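Local coordinates for ORF131 protein (Ralstonia metallidurans, PDB 2WTP) that binds copper and is probably part of the heavy-metal resistance of its host bacterium, at residues A[73-78]-A[118-123]; A[86-91]-A[110-115]. All blocks are in the same frame, centred on the assembly; numbering follows the deposited sequence.

Contact 1 and contact 2 lie about 17 Å apart, centre to centre, on opposite sides of the middle of the chain, and contact 2 is nested within the loop that contact 1 closes. Contact 1 is partly buried and joins two parallel strands, 72-76 and 119-123, through mostly straight backbone hydrogen bonds, with valines and an isoleucine on one face and a metal-binding aspartate at the end. Contact 2 is a surface contact between strand 88-94 of the other sheet and the irregular 110-115 region, and it rests on van der Waals packing. Strand 88-94 also sends Phe-94 against the aliphatic face of contact 1, so it serves both places.

Contact 1 (A[73-78]-A[118-123]); sequences VNVDSG and VRVYID. With MG (magnesium ion), chain F; CU (copper (II) ion), chain O.
The amide of Asn-74 and the ring of Tyr-121 stand side by side on one face of the strand pair, their planes 67° apart. OD1 of Asn-74 meets CB of Tyr-121 at 3.4 Å and approaches the ring obliquely. Both polar ends have further partners: ND2 of Asn-74 bonds Asn-74 O of the second subunit, and Tyr-121 OH bonds Asp-100.

The opposite face is aliphatic, as suits residues buried against Phe-94. Val-75 CG2, wedged between its own backbone N and carbonyl carbon (chi1 -57°), presses on Val-120 CG1 at a tight 3.5 Å and also touches Ile-122 CG1. Between the faces, Val-73 O receives Tyr-121 N at 2.9 Å, while Val-75 N-H donates to Tyr-121 O and Val-75 O accepts Asp-123 N-H.

Aspartate suits the strand end because its two carboxylate oxygens can be shared between two metals: OD1 of Asp-123 binds magnesium and OD2 copper, each at 2.1 Å. Asp-123 of the second subunit also binds this copper. The strands thus form a parallel pair in a mixed three-strand sheet, strand 119-123 lying between 72-76 and 101-104, and end in a metal site shared across the dimer.

Contact 2 (A[86-91]-A[110-115]); sequences GEKIVA and PDLPGS
Lys-88 meets the 110-115 region with the carbons of its side chain. With CG anti to the backbone N (chi1 -168°) and the next two torsions also extended, the chain reaches across to the loop before bending at its end. CG lies 4.0 Å from Leu-112 CD1. The Lys-88 chain crosses that of Pro-113 at about a right angle, and its CE sits 3.3 Å from Asp-111 O. A long aliphatic stem suits this exposed residue, since its methylenes can cover apolar neighbours. The backbone takes part as well: Lys-88 O is 3.6 Å from Leu-112 CD1.

Val-90 also faces the loop, and its CG2 meets Leu-112 CD1 at 4.1 Å as the two side chains run past each other in opposite directions. Leucine fits here because one methyl can serve both Lys-88 and Val-90, while the residue is buried against Phe-83 and Ala-85 of the adjacent strand. Its carbonyl opens a type II turn, in which Gly-114 takes the required positive phi (88°).

Lys-88 NZ and Asp-111 OD2 remain 6.3 Å apart, so any attraction between them is probably long-range, and the contact depends on van der Waals packing of methyls and methylenes against one another and against carbonyl oxygens.

Contact 1 (A[73-78]-A[118-123])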
loop_
_atom_site.group_PDB
_atom_site.type_symbol
_atom_site.label_atom_id
_atom_site.label_comp_id
_atom_site.label_asym_id
_atom_site.label_seq_id
_atom_site.Cartn_x
_atom_site.Cartn_y
_atom_site.Cartn_z
ATOM N N VAL A 73 2.941 -3.809 -2.413
ATOM C CA VAL A 73 2.290 -2.627 -1.824
ATOM C C VAL A 73 1.675 -1.848 -2.947
ATOM O O VAL A 73 2.034 -2.007 -4.105
ATOM C CB VAL A 73 3.252 -1.683 -1.102
ATOM C CG1 VAL A 73 3.836 -2.369 0.133
ATOM C CG2 VAL A 73 4.383 -1.277 -1.981
ATOM N N ASN A 74 0.658 -1.026 -2.657
ATOM C CA ASN A 74 0.028 -0.144 -3.652
ATOM C C ASN A 74 0.423 1.282 -3.437
ATOM O O ASN A 74 0.315 1.757 -2.315
ATOM C CB ASN A 74 -1.516 -0.225 -3.535
ATOM C CG ASN A 74 -2.108 -1.512 -3.961
ATOM O OD1 ASN A 74 -1.585 -2.307 -4.710
ATOM N ND2 ASN A 74 -3.303 -1.779 -3.436
ATOM N N VAL A 75 0.862 1.953 -4.495
ATOM C CA VAL A 75 1.156 3.417 -4.414
ATOM C C VAL A 75 0.451 4.087 -5.544
ATOM O O VAL A 75 0.020 3.520 -6.561
ATOM C CB VAL A 75 2.668 3.675 -4.522
ATOM C CG1 VAL A 75 3.416 2.879 -3.392
ATOM C CG2 VAL A 75 3.257 3.314 -5.935
ATOM N N ASP A 76 0.256 5.390 -5.352
ATOM C CA ASP A 76 -0.297 6.208 -6.407
ATOM C C ASP A 76 0.811 6.783 -7.301
ATOM O O ASP A 76 1.926 7.054 -6.878
ATOM C CB ASP A 76 -1.031 7.408 -5.783
ATOM C CG ASP A 76 -2.318 7.014 -5.063
ATOM O OD1 ASP A 76 -2.993 6.039 -5.489
ATOM O OD2 ASP A 76 -2.573 7.659 -4.004
ATOM N N SER A 77 0.395 7.005 -8.547
ATOM C CA SER A 77 1.275 7.860 -9.419
ATOM C C SER A 77 1.571 9.150 -8.661
ATOM O O SER A 77 0.661 9.815 -8.125
ATOM C CB SER A 77 0.516 8.226 -10.667
ATOM O OG SER A 77 0.540 7.184 -11.644
ATOM N N GLY A 78 2.830 9.589 -8.659
ATOM C CA GLY A 78 3.192 10.833 -7.995
ATOM C C GLY A 78 3.404 10.768 -6.508
ATOM O O GLY A 78 3.796 11.736 -5.903
ATOM N N VAL A 118 9.782 -7.572 -3.561
ATOM C CA VAL A 118 8.594 -6.854 -3.182
ATOM C C VAL A 118 8.121 -6.085 -4.429
ATOM O O VAL A 118 8.949 -5.303 -5.004
ATOM C CB VAL A 118 8.896 -5.871 -2.109
ATOM C CG1 VAL A 118 7.602 -5.082 -1.735
ATOM C CG2 VAL A 118 9.420 -6.627 -0.842
ATOM N N ARG A 119 6.926 -6.263 -4.890
ATOM C CA ARG A 119 6.450 -5.597 -6.112
ATOM C C ARG A 119 5.647 -4.388 -5.721
ATOM O O ARG A 119 4.800 -4.451 -4.825
ATOM C CB ARG A 119 5.648 -6.570 -6.928
ATOM C CG ARG A 119 5.463 -6.035 -8.336
ATOM C CD ARG A 119 5.323 -7.135 -9.411
ATOM N NE ARG A 119 6.635 -7.561 -9.739
ATOM C CZ ARG A 119 7.395 -6.989 -10.698
ATOM N NH1 ARG A 119 8.629 -7.448 -10.793
ATOM N NH2 ARG A 119 6.974 -5.997 -11.465
ATOM N N VAL A 120 5.952 -3.253 -6.329
ATOM C CA VAL A 120 5.135 -2.039 -6.092
ATOM C C VAL A 120 4.123 -1.890 -7.209
ATOM O O VAL A 120 4.486 -1.844 -8.386
ATOM C CB VAL A 120 6.045 -0.809 -6.122
ATOM C CG1 VAL A 120 5.203 0.446 -5.739
ATOM C CG2 VAL A 120 7.156 -1.015 -5.070
ATOM N N TYR A 121 2.834 -1.862 -6.862
ATOM C CA TYR A 121 1.760 -1.673 -7.844
ATOM C C TYR A 121 1.470 -0.182 -7.888
ATOM O O TYR A 121 1.018 0.367 -6.869
ATOM C CB TYR A 121 0.555 -2.480 -7.331
ATOM C CG TYR A 121 -0.528 -2.561 -8.361
ATOM C CD1 TYR A 121 -0.775 -3.756 -9.024
ATOM C CD2 TYR A 121 -1.333 -1.439 -8.639
ATOM C CE1 TYR A 121 -1.763 -3.823 -9.985
ATOM C CE2 TYR A 121 -2.404 -1.518 -9.632
ATOM C CZ TYR A 121 -2.520 -2.749 -10.288
ATOM O OH TYR A 121 -3.545 -2.837 -11.216
ATOM N N ILE A 122 1.633 0.447 -9.025
ATOM C CA ILE A 122 1.506 1.909 -9.193
ATOM C C ILE A 122 0.188 2.180 -9.931
ATOM O O ILE A 122 -0.036 1.727 -11.053
ATOM C CB ILE A 122 2.699 2.530 -10.020
ATOM C CG1 ILE A 122 4.035 2.166 -9.339
ATOM C CG2 ILE A 122 2.441 4.026 -9.994
ATOM C CD1 ILE A 122 5.261 2.285 -10.319
ATOM N N ASP A 123 -0.760 2.840 -9.269
ATOM C CA ASP A 123 -2.022 3.163 -9.898
ATOM C C ASP A 123 -1.844 4.275 -10.927
ATOM O O ASP A 123 -0.979 5.138 -10.828
ATOM C CB ASP A 123 -2.906 3.701 -8.793
ATOM C CG ASP A 123 -4.305 4.008 -9.218
ATOM O OD1 ASP A 123 -4.894 3.206 -9.937
ATOM O OD2 ASP A 123 -4.839 4.988 -8.718
HETATM MG MG MG F . -6.770 2.173 -10.067
HETATM CU CU CU O . -6.842 5.323 -9.222
HETATM O O HOH W 1 -2.723 7.348 -8.980
HETATM O O HOH W 2 -6.516 2.084 -12.072
HETATM O O HOH W 3 -6.633 0.035 -11.442
HETATM O O HOH W 4 -5.717 0.517 -9.692
HETATM O O HOH W 5 -8.427 3.567 -10.547
HETATM O O HOH W 6 -8.496 0.828 -9.747
#

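Contact 2 (A[86-91]-A[110-115])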
loop_
_atom_site.group_PDB
_atom_site.type_symbol
_atom_site.label_atom_id
_atom_site.label_comp_id
_atom_site.label_asym_id
_atom_site.label_seq_id
_atom_site.Cartn_x
_atom_site.Cartn_y
_atom_site.Cartn_z
ATOM N N GLY A 86 14.849 -2.109 8.858
ATOM C CA GLY A 86 15.500 -1.729 10.128
ATOM C C GLY A 86 15.479 -0.222 10.354
ATOM O O GLY A 86 14.413 0.388 10.349
ATOM N N GLU A 87 16.630 0.431 10.389
ATOM C CA GLU A 87 16.617 1.875 10.466
ATOM C C GLU A 87 17.134 2.483 9.203
ATOM O O GLU A 87 17.269 3.707 9.114
ATOM C CB GLU A 87 17.443 2.374 11.702
ATOM C CG GLU A 87 16.968 1.711 13.020
ATOM C CD GLU A 87 15.493 1.992 13.360
ATOM O OE1 GLU A 87 15.049 3.116 12.976
ATOM O OE2 GLU A 87 14.793 1.120 13.904
ATOM N N LYS A 88 17.347 1.673 8.172
ATOM C CA LYS A 88 17.709 2.265 6.885
ATOM C C LYS A 88 16.407 2.650 6.131
ATOM O O LYS A 88 15.489 1.835 6.026
ATOM C CB LYS A 88 18.452 1.333 6.006
ATOM C CG LYS A 88 19.046 2.009 4.837
ATOM C CD LYS A 88 19.811 0.999 4.067
ATOM C CE LYS A 88 20.759 1.610 3.015
ATOM N NZ LYS A 88 20.482 3.023 2.732
ATOM N N ILE A 89 16.331 3.909 5.701
ATOM C CA ILE A 89 15.150 4.438 5.012
ATOM C C ILE A 89 15.581 4.978 3.673
ATOM O O ILE A 89 16.530 5.813 3.556
ATOM C CB ILE A 89 14.424 5.489 5.907
ATOM C CG1 ILE A 89 13.960 4.827 7.184
ATOM C CG2 ILE A 89 13.293 6.117 5.087
ATOM C CD1 ILE A 89 13.474 5.784 8.250
ATOM N N VAL A 90 14.876 4.568 2.616
ATOM C CA VAL A 90 15.124 5.093 1.259
ATOM C C VAL A 90 13.769 5.530 0.687
ATOM O O VAL A 90 12.812 4.730 0.731
ATOM C CB VAL A 90 15.788 4.028 0.348
ATOM C CG1 VAL A 90 15.960 4.559 -1.063
ATOM C CG2 VAL A 90 17.180 3.661 0.931
ATOM N N ALA A 91 13.669 6.720 0.106
ATOM C CA ALA A 91 12.392 7.221 -0.421
ATOM C C ALA A 91 12.365 7.391 -1.926
ATOM O O ALA A 91 13.437 7.423 -2.572
ATOM C CB ALA A 91 12.082 8.590 0.238
ATOM N N PRO A 110 18.206 -0.949 -4.689
ATOM C CA PRO A 110 18.991 -2.157 -4.460
ATOM C C PRO A 110 19.770 -2.120 -3.140
ATOM O O PRO A 110 20.075 -3.205 -2.642
ATOM C CB PRO A 110 19.940 -2.184 -5.666
ATOM C CG PRO A 110 19.900 -0.872 -6.246
ATOM C CD PRO A 110 18.541 -0.236 -5.927
ATOM N N ASP A 111 19.988 -0.939 -2.586
ATOM C CA ASP A 111 20.733 -0.906 -1.339
ATOM C C ASP A 111 19.872 -1.005 -0.107
ATOM O O ASP A 111 20.393 -0.947 1.030
ATOM C CB ASP A 111 21.602 0.362 -1.294
ATOM C CG ASP A 111 22.757 0.299 -2.304
ATOM O OD1 ASP A 111 23.184 -0.846 -2.699
ATOM O OD2 ASP A 111 23.235 1.395 -2.718
ATOM N N LEU A 112 18.554 -1.154 -0.264
ATOM C CA LEU A 112 17.673 -1.372 0.882
ATOM C C LEU A 112 17.519 -2.848 1.077
ATOM O O LEU A 112 16.934 -3.554 0.262
ATOM C CB LEU A 112 16.325 -0.720 0.616
ATOM C CG LEU A 112 15.463 -0.779 1.820
ATOM C CD1 LEU A 112 15.976 0.250 2.877
ATOM C CD2 LEU A 112 14.107 -0.400 1.326
ATOM N N PRO A 113 18.080 -3.389 2.154
ATOM C CA PRO A 113 18.065 -4.849 2.263
ATOM C C PRO A 113 16.659 -5.427 2.343
ATOM O O PRO A 113 15.800 -4.890 3.018
ATOM C CB PRO A 113 18.844 -5.122 3.605
ATOM C CG PRO A 113 19.707 -3.948 3.675
ATOM C CD PRO A 113 18.888 -2.733 3.217
ATOM N N GLY A 114 16.394 -6.523 1.612
ATOM C CA GLY A 114 15.079 -7.155 1.600
ATOM C C GLY A 114 14.109 -6.594 0.570
ATOM O O GLY A 114 12.954 -7.046 0.474
ATOM N N SER A 115 14.545 -5.571 -0.166
ATOM C CA SER A 115 13.662 -4.941 -1.163
ATOM C C SER A 115 13.405 -5.841 -2.371
ATOM O O SER A 115 12.323 -5.782 -2.964
ATOM C CB SER A 115 14.278 -3.628 -1.658
ATOM O OG SER A 115 15.533 -3.869 -2.256
#